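Local coordinates for protein 5-oxoprolinase subunit A (Thermus thermophilus, PDB 2DFA) that probably cleaves 5-oxoproline to L-glutamate at the expense of ATP, as the A subunit of a three-component 5-oxoprolinase, at residues G138-V143 with G157-L162. Residues are numbered along the deposited sequence; the frame is centred on the assembly and turned at random. Where two conformers were deposited one is given.
Sequences GLPLVV and GLRVVL
L141 and V161 carry the backbone pairing between strands 141-143 and 160-164, which run parallel and are joined through helix 148-155 as a beta-alpha-beta unit. The amide of L141 donates to R159 O (N to O 3.0 Å), and L141 O in turn accepts from V161 N at 2.9 Å. V161 O then takes the amide of V143. The firm packing lies on the face carrying P140, V142 and V161: V161 CG2, placed beside its own backbone N by chi1 of 180°, closes to 3.7 Å on P140 CB, while V161 CB lies against V142 CG2 at 4.2 Å. On the opposite face, L141 CD2 meets L158 CD1 at 4.0 Å and V143 CG2 touches L162 CD2; L141 and V143 also pack on Y149 of helix 148-155, and L158 on helix 122-135.

The start of the pair, where G138 and R159 are exposed, is joined in part by water. R159, its CG anti to the backbone N (chi1 166°) and its chain extended, runs alongside P140, with CD 3.8 Å from P140 CB and that same CB over one guanidinium face. A water in the guanidinium plane links R159 NH1 to G138 O, while NH2 bonds to O of F250, the C-terminal residue. A second water bridges R159 N and L139 O where no direct backbone bond forms. Direct amide bonds thus satisfy the groups of L141, V143, V161 and R159 that face each other across the strands, whereas at the exposed end two waters and the arginine chain lying along P140 supplement them, with the guanidinium tied to the chain terminus.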
ATOM      1  N   GLY A 138     -10.148  25.989  15.825  1.00 33.37           N
ATOM      2  CA  GLY A 138      -9.213  27.105  15.815  1.00 33.51           C
ATOM      3  C   GLY A 138      -8.103  26.987  14.781  1.00 35.73           C
ATOM      4  O   GLY A 138      -7.318  27.919  14.588  1.00 33.56           O
ATOM      5  N   LEU A 139      -8.036  25.844  14.103  1.00 35.10           N
ATOM      6  CA  LEU A 139      -7.008  25.621  13.085  1.00 34.51           C
ATOM      7  C   LEU A 139      -7.188  26.457  11.823  1.00 34.76           C
ATOM      8  O   LEU A 139      -8.242  26.420  11.181  1.00 36.82           O
ATOM      9  CB  LEU A 139      -6.982  24.146  12.680  1.00 36.81           C
ATOM     10  CG  LEU A 139      -6.117  23.163  13.462  1.00 37.78           C
ATOM     11  CD1 LEU A 139      -6.429  21.741  12.991  1.00 37.26           C
ATOM     12  CD2 LEU A 139      -4.636  23.491  13.240  1.00 36.22           C
ATOM     13  N   PRO A 140      -6.157  27.226  11.439  1.00 33.42           N
ATOM     14  CA  PRO A 140      -6.293  28.032  10.224  1.00 34.72           C
ATOM     15  C   PRO A 140      -6.095  27.145   8.995  1.00 34.23           C
ATOM     16  O   PRO A 140      -5.312  26.199   9.024  1.00 34.91           O
ATOM     17  CB  PRO A 140      -5.186  29.070  10.371  1.00 33.96           C
ATOM     18  CG  PRO A 140      -4.136  28.324  11.116  1.00 36.55           C
ATOM     19  CD  PRO A 140      -4.920  27.570  12.162  1.00 34.60           C
ATOM     20  N   LEU A 141      -6.824  27.444   7.932  1.00 33.33           N
ATOM     21  CA  LEU A 141      -6.715  26.684   6.698  1.00 34.75           C
ATOM     22  C   LEU A 141      -6.094  27.589   5.650  1.00 35.42           C
ATOM     23  O   LEU A 141      -6.556  28.712   5.441  1.00 37.34           O
ATOM     24  CB  LEU A 141      -8.103  26.218   6.242  1.00 35.64           C
ATOM     25  CG  LEU A 141      -8.205  25.311   5.010  1.00 38.16           C
ATOM     26  CD1 LEU A 141      -7.355  24.056   5.215  1.00 36.38           C
ATOM     27  CD2 LEU A 141      -9.666  24.939   4.782  1.00 36.11           C
ATOM     28  N   VAL A 142      -5.025  27.114   5.021  1.00 35.07           N
ATOM     29  CA  VAL A 142      -4.340  27.868   3.976  1.00 35.38           C
ATOM     30  C   VAL A 142      -5.100  27.631   2.676  1.00 37.44           C
ATOM     31  O   VAL A 142      -5.345  26.485   2.292  1.00 37.54           O
ATOM     32  CB  VAL A 142      -2.874  27.392   3.824  1.00 35.71           C
ATOM     33  CG1 VAL A 142      -2.196  28.104   2.657  1.00 34.48           C
ATOM     34  CG2 VAL A 142      -2.122  27.656   5.113  1.00 34.34           C
ATOM     35  N   VAL A 143      -5.474  28.712   2.000  1.00 37.19           N
ATOM     36  CA  VAL A 143      -6.235  28.590   0.763  1.00 40.77           C
ATOM     37  C   VAL A 143      -5.748  29.513  -0.342  1.00 43.06           C
ATOM     38  O   VAL A 143      -4.940  30.415  -0.114  1.00 43.46           O
ATOM     39  CB  VAL A 143      -7.729  28.911   0.993  1.00 40.00           C
ATOM     40  CG1 VAL A 143      -8.242  28.190   2.222  1.00 39.40           C
ATOM     41  CG2 VAL A 143      -7.918  30.412   1.145  1.00 40.42           C
ATOM     42  N   GLY A 157     -16.799  28.528   8.813  1.00 39.19           N
ATOM     43  CA  GLY A 157     -16.485  29.248  10.033  1.00 38.98           C
ATOM     44  C   GLY A 157     -15.029  29.143  10.442  1.00 39.76           C
ATOM     45  O   GLY A 157     -14.677  29.471  11.575  1.00 38.06           O
ATOM     46  N   LEU A 158     -14.178  28.678   9.531  1.00 37.99           N
ATOM     47  CA  LEU A 158     -12.752  28.542   9.825  1.00 39.03           C
ATOM     48  C   LEU A 158     -11.982  29.812   9.528  1.00 38.47           C
ATOM     49  O   LEU A 158     -12.383  30.602   8.679  1.00 39.16           O
ATOM     50  CB  LEU A 158     -12.119  27.425   8.988  1.00 38.31           C
ATOM     51  CG  LEU A 158     -12.491  25.966   9.235  1.00 39.23           C
ATOM     52  CD1 LEU A 158     -11.718  25.086   8.258  1.00 38.43           C
ATOM     53  CD2 LEU A 158     -12.163  25.583  10.661  1.00 37.42           C
ATOM     54  N   ARG A 159     -10.870  30.000  10.233  1.00 39.79           N
ATOM     55  CA  ARG A 159     -10.005  31.141   9.978  1.00 40.02           C
ATOM     56  C   ARG A 159      -9.266  30.755   8.703  1.00 40.42           C
ATOM     57  O   ARG A 159      -8.784  29.623   8.584  1.00 39.69           O
ATOM     58  CB  ARG A 159      -8.994  31.321  11.106  1.00 40.07           C
ATOM     59  CG  ARG A 159      -7.855  32.260  10.750  1.00 42.71           C
ATOM     60  CD  ARG A 159      -6.781  32.251  11.823  1.00 44.11           C
ATOM     61  NE  ARG A 159      -5.584  32.964  11.389  1.00 44.53           N
ATOM     62  CZ  ARG A 159      -4.390  32.828  11.954  1.00 46.08           C
ATOM     63  NH1 ARG A 159      -4.233  32.004  12.982  1.00 45.37           N
ATOM     64  NH2 ARG A 159      -3.349  33.499  11.480  1.00 43.40           N
ATOM     65  N   VAL A 160      -9.175  31.677   7.752  1.00 39.66           N
ATOM     66  CA  VAL A 160      -8.491  31.382   6.498  1.00 40.69           C
ATOM     67  C   VAL A 160      -7.210  32.190   6.332  1.00 41.06           C
ATOM     68  O   VAL A 160      -7.135  33.345   6.740  1.00 40.29           O
ATOM     69  CB  VAL A 160      -9.417  31.640   5.288  1.00 41.41           C
ATOM     70  CG1 VAL A 160     -10.666  30.780   5.398  0.50 41.52           C
ATOM     71  CG2 VAL A 160      -9.780  33.114   5.213  0.50 40.97           C
ATOM     72  N   VAL A 161      -6.204  31.560   5.734  1.00 39.86           N
ATOM     73  CA  VAL A 161      -4.909  32.187   5.488  1.00 40.72           C
ATOM     74  C   VAL A 161      -4.677  32.216   3.980  1.00 40.39           C
ATOM     75  O   VAL A 161      -4.685  31.170   3.329  1.00 40.22           O
ATOM     76  CB  VAL A 161      -3.766  31.387   6.157  1.00 40.79           C
ATOM     77  CG1 VAL A 161      -2.434  32.050   5.878  1.00 39.66           C
ATOM     78  CG2 VAL A 161      -4.006  31.286   7.655  1.00 40.64           C
ATOM     79  N   LEU A 162      -4.469  33.411   3.430  1.00 40.32           N
ATOM     80  CA  LEU A 162      -4.261  33.570   1.994  1.00 39.87           C
ATOM     81  C   LEU A 162      -2.835  33.328   1.526  1.00 40.16           C
ATOM     82  O   LEU A 162      -1.888  33.956   1.998  1.00 39.57           O
ATOM     83  CB  LEU A 162      -4.723  34.961   1.553  1.00 42.11           C
ATOM     84  CG  LEU A 162      -6.183  35.272   1.895  1.00 43.35           C
ATOM     85  CD1 LEU A 162      -6.573  36.619   1.298  1.00 46.04           C
ATOM     86  CD2 LEU A 162      -7.087  34.168   1.347  1.00 44.83           C
TER
HETATM   87  O   HOH W   1      -6.098  30.557  14.748  1.00 57.53           O
HETATM   88  O   HOH W   2     -10.062  28.015  12.175  1.00 37.90           O